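Local coordinates for protein glutathione S-transferase omega-like 2 (Saccharomyces cerevisiae, PDB 5LKB) that acts as a glutathione-dependent thiol transferase and dehydroascorbate reductase, and reacts with glutathionyl-(hydro)quinones, at residues S123-F126 / M127-T131; K343-T347 / R348-R352. One frame throughout, in Å; residues are numbered along the deposited sequence.

Interaction 1 (S123-F126 / M127-T131); sequences SQRF and MVDAT
Arg-125 and Asp-129 hold each other across a tight turn in the thioredoxin-like N-terminal domain. The turn lies in the loop between helix 95-98 and helix 141-148. Backbone angles at Phe-126 and Met-127 fit a type II beta turn, closed by Val-128 N to Arg-125 O at 3.0 Å. Asp-129 N adds a second bond to the same Arg-125 O, also 3.0 Å.

The tight part is the buried carboxylate of Asp-129. Its CG stands beside the backbone N (chi1 -63°), which turns the group back over the start of the turn. OD2 takes three bonds. Ser-123 OG gives a hydrogen bond to Asp-129 OD2 at 2.6 Å, on the syn side but well out of the carboxylate plane. Asp-129 OD2 receives Arg-125 N on its anti lone pair at 2.9 Å. Arg-125 NE meets Asp-129 OD2 from above the carboxylate plane at 3.1 Å. Asp-129 OD1 takes Arg-125 NH2 at 2.8 Å and also the indole NE1 of Trp-72. The arginine therefore grips side-on, one nitrogen to each oxygen. The two planes are nevertheless 42° apart. Such a set of donors would probably keep the acid ionised. A bend at chi3 (-62°) brings the guanidinium round to it. Val-128 CG1 sits over the centre of one guanidinium face.

The other side is looser and is built on the exposed Phe-126. The Phe-126 and Met-127 side chains lie side by side, pointing the same way. Met-127 is buried, and its folded chain brings the thioether to the ring. This is a Met-aromatic contact: Met-127 SD lies over the Phe-126 ring, 4.0 Å from its centroid. The ring atom nearest to Met-127 SD is Phe-126 CE2, at 3.6 Å.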
loop_
_atom_site.group_PDB
_atom_site.type_symbol
_atom_site.label_atom_id
_atom_site.label_comp_id
_atom_site.label_asym_id
_atom_site.label_seq_id
_atom_site.Cartn_x
_atom_site.Cartn_y
_atom_site.Cartn_z
ATOM N N SER A 123 17.160 -17.625 6.292
ATOM C CA SER A 123 16.781 -18.829 5.568
ATOM C C SER A 123 17.935 -19.305 4.687
ATOM O O SER A 123 18.631 -18.485 4.052
ATOM C CB SER A 123 15.542 -18.551 4.715
ATOM O OG SER A 123 15.080 -19.720 4.064
ATOM N N GLN A 124 18.128 -20.638 4.626
ATOM C CA GLN A 124 19.282 -21.236 3.948
ATOM C C GLN A 124 18.870 -22.348 2.995
ATOM O O GLN A 124 19.490 -23.420 2.945
ATOM C CB GLN A 124 20.305 -21.719 4.984
ATOM C CG GLN A 124 20.978 -20.567 5.734
ATOM C CD GLN A 124 22.079 -21.001 6.690
ATOM O OE1 GLN A 124 22.738 -22.023 6.492
ATOM N NE2 GLN A 124 22.304 -20.195 7.721
ATOM N N ARG A 125 17.830 -22.108 2.186
ATOM C CA ARG A 125 17.318 -23.110 1.262
ATOM C C ARG A 125 18.140 -23.087 -0.023
ATOM O O ARG A 125 18.010 -22.183 -0.839
ATOM C CB ARG A 125 15.849 -22.838 0.983
ATOM C CG ARG A 125 14.963 -23.015 2.242
ATOM C CD ARG A 125 13.554 -22.622 1.917
ATOM N NE ARG A 125 13.483 -21.222 1.537
ATOM C CZ ARG A 125 12.394 -20.639 1.027
ATOM N NH1 ARG A 125 11.262 -21.324 0.832
ATOM N NH2 ARG A 125 12.442 -19.360 0.734
ATOM N N PHE A 126 19.053 -24.042 -0.187
ATOM C CA PHE A 126 19.957 -23.962 -1.314
ATOM C C PHE A 126 19.202 -24.066 -2.635
ATOM O O PHE A 126 18.331 -24.917 -2.819
ATOM C CB PHE A 126 21.039 -25.034 -1.203
ATOM C CG PHE A 126 22.196 -24.821 -2.145
ATOM C CD1 PHE A 126 23.059 -23.754 -1.959
ATOM C CD2 PHE A 126 22.386 -25.664 -3.210
ATOM C CE1 PHE A 126 24.171 -23.555 -2.855
ATOM C CE2 PHE A 126 23.456 -25.471 -4.087
ATOM C CZ PHE A 126 24.339 -24.410 -3.900
ATOM N N MET A 127 19.577 -23.200 -3.590
ATOM C CA MET A 127 18.928 -23.061 -4.891
ATOM C C MET A 127 17.523 -22.480 -4.812
ATOM O O MET A 127 16.808 -22.500 -5.803
ATOM C CB MET A 127 18.971 -24.350 -5.713
ATOM C CG MET A 127 20.404 -24.868 -5.926
ATOM S SD MET A 127 21.624 -23.663 -6.569
ATOM C CE MET A 127 20.729 -23.213 -7.983
ATOM N N VAL A 128 17.134 -21.943 -3.660
ATOM C CA VAL A 128 15.817 -21.315 -3.478
ATOM C C VAL A 128 16.043 -19.880 -3.001
ATOM O O VAL A 128 15.640 -18.942 -3.708
ATOM C CB VAL A 128 14.913 -22.106 -2.520
ATOM C CG1 VAL A 128 13.612 -21.353 -2.336
ATOM C CG2 VAL A 128 14.655 -23.480 -3.071
ATOM N N ASP A 129 16.708 -19.695 -1.847
ATOM C CA ASP A 129 17.047 -18.367 -1.348
ATOM C C ASP A 129 18.261 -17.760 -2.050
ATOM O O ASP A 129 18.379 -16.537 -2.090
ATOM C CB ASP A 129 17.298 -18.431 0.145
ATOM C CG ASP A 129 16.059 -18.848 0.917
ATOM O OD1 ASP A 129 15.000 -18.184 0.737
ATOM O OD2 ASP A 129 16.184 -19.789 1.741
ATOM N N ALA A 130 19.196 -18.587 -2.547
ATOM C CA ALA A 130 20.482 -18.113 -3.059
ATOM C C ALA A 130 21.206 -19.306 -3.634
ATOM O O ALA A 130 20.819 -20.463 -3.412
ATOM C CB ALA A 130 21.326 -17.498 -1.962
ATOM N N THR A 131 22.222 -18.995 -4.453
ATOM C CA THR A 131 23.228 -19.992 -4.790
ATOM C C THR A 131 24.490 -19.703 -3.999
ATOM O O THR A 131 24.601 -18.743 -3.247
ATOM C CB THR A 131 23.544 -19.997 -6.301
ATOM O OG1 THR A 131 24.352 -18.848 -6.632
ATOM C CG2 THR A 131 22.327 -19.901 -7.153
#

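Interaction 2 (K343-T347 / R348-R352); sequences KLHYT and RSHTR. With GOL (glycerol), chain C.
The C-terminal end of helix 339-349 gathers His-345, Tyr-346 and His-350 into an aromatic cluster beside the active site. His-350 is the first residue to leave the helical conformation. Both histidines meet one glycerol, probably from the crystallisation liquor. His-345 NE2 and glycerol O2 are hydrogen-bonded at 2.7 Å, His-350 NE2 and glycerol O2 at 2.8 Å. The hydroxyl lies at the edge of both rings, near their planes. The two histidine planes are 81° apart. Tyr-346 CD2 touches His-350 CE1 at 3.6 Å. Tyr-224 OH bonds both the glycerol and Tyr-346 OH, which also meets Tyr-301 OH, while His-304 NE2 pairs with His-350 ND1. Replacing His-350 by an alanine removes the imidazole, which would probably leave glycerol O2 with one histidine partner fewer, strip His-304 NE2 of its mate and open a gap beside the Tyr-346 ring.

Ser-349 ties the last turn down. With OG beside its own backbone N (chi1 -53°), Ser-349 OG bonds His-345 O at 2.7 Å on a carbonyl lone pair. Ser-349 N bonds the same oxygen. Farther round the helix, Leu-344 CD2 packs over one face of the Arg-348 guanidinium, 3.5 Å from Arg-348 NH2. Ile-119 O and Asn-121 OD1 take Arg-348 NH1.

The side chain of Tyr-346 is about 6 Å from that of the nucleophile Cys-46, and the side chain of His-345 is about 3 Å from that of the glutathione-binding Trp-79. A polar and aromatic pocket here is consistent with the second-substrate site of glutathione transferases, the H-site.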
loop_
_atom_site.group_PDB
_atom_site.type_symbol
_atom_site.label_atom_id
_atom_site.label_comp_id
_atom_site.label_asym_id
_atom_site.label_seq_id
_atom_site.Cartn_x
_atom_site.Cartn_y
_atom_site.Cartn_z
ATOM N N LYS A 343 9.675 -9.509 -3.284
ATOM C CA LYS A 343 8.954 -9.046 -2.107
ATOM C C LYS A 343 9.746 -9.195 -0.833
ATOM O O LYS A 343 9.714 -8.286 0.047
ATOM C CB LYS A 343 7.600 -9.778 -1.985
ATOM C CG LYS A 343 6.615 -9.355 -3.091
ATOM C CD LYS A 343 5.361 -10.228 -3.134
ATOM C CE LYS A 343 4.481 -10.096 -1.919
ATOM N NZ LYS A 343 3.688 -8.905 -2.039
ATOM N N LEU A 344 10.416 -10.335 -0.677
ATOM C CA LEU A 344 11.209 -10.555 0.527
ATOM C C LEU A 344 12.366 -9.575 0.628
ATOM O O LEU A 344 12.611 -8.994 1.681
ATOM C CB LEU A 344 11.716 -12.004 0.578
ATOM C CG LEU A 344 10.673 -13.095 0.835
ATOM C CD1 LEU A 344 11.308 -14.436 0.516
ATOM C CD2 LEU A 344 10.241 -12.994 2.317
ATOM N N HIS A 345 13.091 -9.350 -0.473
ATOM C CA HIS A 345 14.243 -8.444 -0.376
ATOM C C HIS A 345 13.850 -7.108 0.230
ATOM O O HIS A 345 14.456 -6.629 1.206
ATOM C CB HIS A 345 14.877 -8.192 -1.746
ATOM C CG HIS A 345 15.807 -7.037 -1.713
ATOM N ND1 HIS A 345 16.964 -7.084 -0.972
ATOM C CD2 HIS A 345 15.712 -5.776 -2.211
ATOM C CE1 HIS A 345 17.535 -5.889 -0.993
ATOM N NE2 HIS A 345 16.802 -5.079 -1.743
ATOM N N TYR A 346 12.878 -6.438 -0.398
ATOM C CA TYR A 346 12.604 -5.077 -0.013
ATOM C C TYR A 346 12.038 -5.024 1.394
ATOM O O TYR A 346 12.476 -4.226 2.215
ATOM C CB TYR A 346 11.633 -4.455 -1.004
ATOM C CG TYR A 346 12.254 -4.032 -2.364
ATOM C CD1 TYR A 346 12.327 -4.919 -3.433
ATOM C CD2 TYR A 346 12.677 -2.730 -2.574
ATOM C CE1 TYR A 346 12.819 -4.520 -4.627
ATOM C CE2 TYR A 346 13.212 -2.319 -3.774
ATOM C CZ TYR A 346 13.292 -3.221 -4.796
ATOM O OH TYR A 346 13.739 -2.887 -6.050
ATOM N N THR A 347 11.043 -5.871 1.676
ATOM C CA THR A 347 10.340 -5.759 2.945
ATOM C C THR A 347 11.168 -6.252 4.130
ATOM O O THR A 347 10.965 -5.794 5.262
ATOM C CB THR A 347 9.020 -6.503 2.901
ATOM O OG1 THR A 347 9.257 -7.888 2.696
ATOM C CG2 THR A 347 8.079 -5.904 1.850
ATOM N N ARG A 348 12.068 -7.204 3.910
ATOM C CA ARG A 348 12.892 -7.743 4.985
ATOM C C ARG A 348 14.211 -7.022 5.153
ATOM O O ARG A 348 14.803 -7.135 6.226
ATOM C CB ARG A 348 13.201 -9.218 4.743
ATOM C CG ARG A 348 11.995 -10.133 4.551
ATOM C CD ARG A 348 11.160 -10.158 5.825
ATOM N NE ARG A 348 10.114 -11.176 5.733
ATOM C CZ ARG A 348 10.292 -12.477 5.909
ATOM N NH1 ARG A 348 11.505 -12.957 6.259
ATOM N NH2 ARG A 348 9.297 -13.314 5.688
ATOM N N SER A 349 14.660 -6.245 4.174
ATOM C CA SER A 349 15.963 -5.595 4.308
ATOM C C SER A 349 15.892 -4.135 4.715
ATOM O O SER A 349 16.848 -3.635 5.302
ATOM C CB SER A 349 16.738 -5.664 2.992
ATOM O OG SER A 349 16.844 -6.976 2.478
ATOM N N HIS A 350 14.772 -3.451 4.532
ATOM C CA HIS A 350 14.707 -2.009 4.721
ATOM C C HIS A 350 14.049 -1.720 6.065
ATOM O O HIS A 350 12.866 -1.371 6.159
ATOM C CB HIS A 350 13.964 -1.328 3.592
ATOM C CG HIS A 350 14.634 -1.488 2.301
ATOM N ND1 HIS A 350 13.982 -1.496 1.101
ATOM C CD2 HIS A 350 15.952 -1.644 2.023
ATOM C CE1 HIS A 350 14.855 -1.652 0.130
ATOM N NE2 HIS A 350 16.060 -1.744 0.667
ATOM N N THR A 351 14.855 -1.813 7.128
ATOM C CA THR A 351 14.361 -1.667 8.498
ATOM C C THR A 351 13.805 -0.296 8.800
ATOM O O THR A 351 12.959 -0.180 9.698
ATOM C CB THR A 351 15.533 -1.918 9.472
ATOM O OG1 THR A 351 16.238 -3.098 9.061
ATOM C CG2 THR A 351 15.017 -2.100 10.876
ATOM N N ARG A 352 14.277 0.748 8.127
ATOM C CA ARG A 352 13.764 2.088 8.383
ATOM C C ARG A 352 12.460 2.374 7.666
ATOM O O ARG A 352 11.836 3.419 7.907
ATOM C CB ARG A 352 14.793 3.147 8.032
ATOM C CG ARG A 352 16.079 3.014 8.866
ATOM C CD ARG A 352 16.813 4.364 8.953
ATOM N NE ARG A 352 17.385 4.702 7.667
ATOM C CZ ARG A 352 18.478 4.124 7.163
ATOM N NH1 ARG A 352 19.106 3.179 7.854
ATOM N NH2 ARG A 352 18.955 4.479 5.965
HETATM C C1 GOL C . 17.452 -2.748 -4.107
HETATM O O1 GOL C . 17.898 -2.196 -5.353
HETATM C C2 GOL C . 18.078 -2.088 -2.898
HETATM O O2 GOL C . 17.355 -2.433 -1.737
HETATM C C3 GOL C . 19.568 -2.469 -2.729
HETATM O O3 GOL C . 20.139 -1.537 -1.825
#

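Interaction 1 belongs to a partly buried loop of the N-terminal domain. Interaction 2 is a buried helix end in the C-terminal domain. Their centres are 17 Å apart and they do not touch, but they share neighbours. Trp-72 gives its indole N-H to Asp-129 and its carbonyl to His-345. Ile-119 lies against Arg-125 and accepts a bond from Arg-348. His-341, on helix 339-349, bonds Val-128 O. The chemistry differs with place: 123-131 is held by a buried carboxylate, while 343-352 combines helix bonds with imidazole and phenol groups. Interaction 2 also binds a glycerol, and its Tyr-346 lies near the nucleophile Cys-46.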